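Local coordinates for tailspike protein (Acinetobacter phage vB_ApiP_P1, PDB 6E1R) that probably binds and degrades the capsular polysaccharide of its Acinetobacter host, as a trimeric phage tailspike hydrolase, at residues N251-Y254 / N255-F258. Numbering follows the deposited sequence.
Sequences NTFY and NCIF
Phe253, Cys256 and Phe258 meet at the inner side of a corner, in a local, mainly apolar contact between two strands of the parallel beta-helix. Strand 251-254 ends at the corner and strand 257-259 begins just after it. Asn255 makes the turn with positive backbone angles (phi 58°, psi 27°). This bend brings Phe253, Cys256 and Phe258 together on one side. Phe253 CB lies 4.0 Å from Cys256 SG. With SG anti to its own carbonyl carbon (chi1 -64°), the thiol is turned back toward Phe253. The sulfur sits at the edge of that ring, near its plane and 5.5 Å from the centroid, a sulfur-aromatic contact. Phe253 CD2 meets Phe258 CZ at 4.0 Å, and the two side chains cross at about a right angle. CD2 lies at the edge of the Phe258 ring, in its plane. Each ring also stacks on phenylalanines of neighbouring strands: Phe253 on Phe217 and Phe278, Phe258 on Phe222. This is consistent with the side-chain stacks seen inside parallel beta-helices. Tyr254 and Asn255 belong to the trimer interface instead. Asn255 OD1 is hydrogen-bonded to Thr252 OG1 of the second subunit, and ND2 makes a weak hydrogen bond to its Tyr254 OH. Tyr254 packs on Tyr254 of that subunit. The corner thus separates two chemistries: dispersion between rings and sulfur inside the beta-helix, though the thiol also hydrogen-bonds elsewhere, and polar bonds from the Asn255 amide to the neighbouring subunit.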
loop_
_atom_site.group_PDB
_atom_site.type_symbol
_atom_site.label_atom_id
_atom_site.label_comp_id
_atom_site.label_asym_id
_atom_site.label_seq_id
_atom_site.Cartn_x
_atom_site.Cartn_y
_atom_site.Cartn_z
ATOM N N ASN A 251 -1.683 -13.088 -7.363
ATOM C CA ASN A 251 -2.932 -12.586 -7.927
ATOM C C ASN A 251 -3.337 -11.325 -7.173
ATOM O O ASN A 251 -3.647 -11.382 -5.979
ATOM C CB ASN A 251 -4.013 -13.662 -7.865
ATOM C CG ASN A 251 -3.655 -14.884 -8.692
ATOM O OD1 ASN A 251 -3.142 -14.764 -9.805
ATOM N ND2 ASN A 251 -3.897 -16.064 -8.140
ATOM N N THR A 252 -3.337 -10.191 -7.874
ATOM C CA THR A 252 -3.609 -8.888 -7.285
ATOM C C THR A 252 -4.880 -8.295 -7.874
ATOM O O THR A 252 -5.148 -8.433 -9.073
ATOM C CB THR A 252 -2.437 -7.921 -7.504
ATOM O OG1 THR A 252 -1.209 -8.657 -7.563
ATOM C CG2 THR A 252 -2.369 -6.893 -6.388
ATOM N N PHE A 253 -5.657 -7.627 -7.024
ATOM C CA PHE A 253 -6.948 -7.065 -7.396
ATOM C C PHE A 253 -6.949 -5.576 -7.085
ATOM O O PHE A 253 -6.701 -5.177 -5.941
ATOM C CB PHE A 253 -8.083 -7.772 -6.653
ATOM C CG PHE A 253 -8.138 -9.252 -6.903
ATOM C CD1 PHE A 253 -7.283 -10.118 -6.235
ATOM C CD2 PHE A 253 -9.042 -9.778 -7.806
ATOM C CE1 PHE A 253 -7.332 -11.479 -6.465
ATOM C CE2 PHE A 253 -9.097 -11.137 -8.040
ATOM C CZ PHE A 253 -8.239 -11.989 -7.369
ATOM N N TYR A 254 -7.231 -4.759 -8.098
ATOM C CA TYR A 254 -7.285 -3.308 -7.958
ATOM C C TYR A 254 -8.704 -2.835 -8.237
ATOM O O TYR A 254 -9.213 -3.020 -9.347
ATOM C CB TYR A 254 -6.303 -2.625 -8.912
ATOM C CG TYR A 254 -4.852 -2.999 -8.705
ATOM C CD1 TYR A 254 -3.990 -2.158 -8.010
ATOM C CD2 TYR A 254 -4.340 -4.185 -9.214
ATOM C CE1 TYR A 254 -2.662 -2.492 -7.826
ATOM C CE2 TYR A 254 -3.014 -4.527 -9.033
ATOM C CZ TYR A 254 -2.180 -3.677 -8.339
ATOM O OH TYR A 254 -0.859 -4.016 -8.158
ATOM N N ASN A 255 -9.337 -2.234 -7.227
ATOM C CA ASN A 255 -10.649 -1.596 -7.368
ATOM C C ASN A 255 -11.721 -2.566 -7.861
ATOM O O ASN A 255 -12.694 -2.158 -8.500
ATOM C CB ASN A 255 -10.575 -0.377 -8.293
ATOM C CG ASN A 255 -9.467 0.580 -7.906
ATOM O OD1 ASN A 255 -9.640 1.425 -7.026
ATOM N ND2 ASN A 255 -8.320 0.455 -8.563
ATOM N N CYS A 256 -11.556 -3.853 -7.578
ATOM C CA CYS A 256 -12.556 -4.828 -7.978
ATOM C C CYS A 256 -13.713 -4.844 -6.985
ATOM O O CYS A 256 -13.590 -4.412 -5.837
ATOM C CB CYS A 256 -11.935 -6.220 -8.095
ATOM S SG CYS A 256 -10.687 -6.343 -9.391
ATOM N N ILE A 257 -14.853 -5.355 -7.445
ATOM C CA ILE A 257 -16.084 -5.361 -6.663
ATOM C C ILE A 257 -16.607 -6.788 -6.586
ATOM O O ILE A 257 -16.699 -7.476 -7.609
ATOM C CB ILE A 257 -17.149 -4.425 -7.264
ATOM C CG1 ILE A 257 -16.618 -2.993 -7.344
ATOM C CG2 ILE A 257 -18.422 -4.472 -6.438
ATOM C CD1 ILE A 257 -17.454 -2.079 -8.212
ATOM N N PHE A 258 -16.954 -7.225 -5.376
ATOM C CA PHE A 258 -17.501 -8.558 -5.133
ATOM C C PHE A 258 -18.813 -8.400 -4.376
ATOM O O PHE A 258 -18.807 -8.079 -3.184
ATOM C CB PHE A 258 -16.520 -9.423 -4.341
ATOM C CG PHE A 258 -15.180 -9.588 -4.999
ATOM C CD1 PHE A 258 -14.191 -8.630 -4.845
ATOM C CD2 PHE A 258 -14.902 -10.711 -5.762
ATOM C CE1 PHE A 258 -12.955 -8.782 -5.446
ATOM C CE2 PHE A 258 -13.668 -10.870 -6.366
ATOM C CZ PHE A 258 -12.693 -9.904 -6.207
#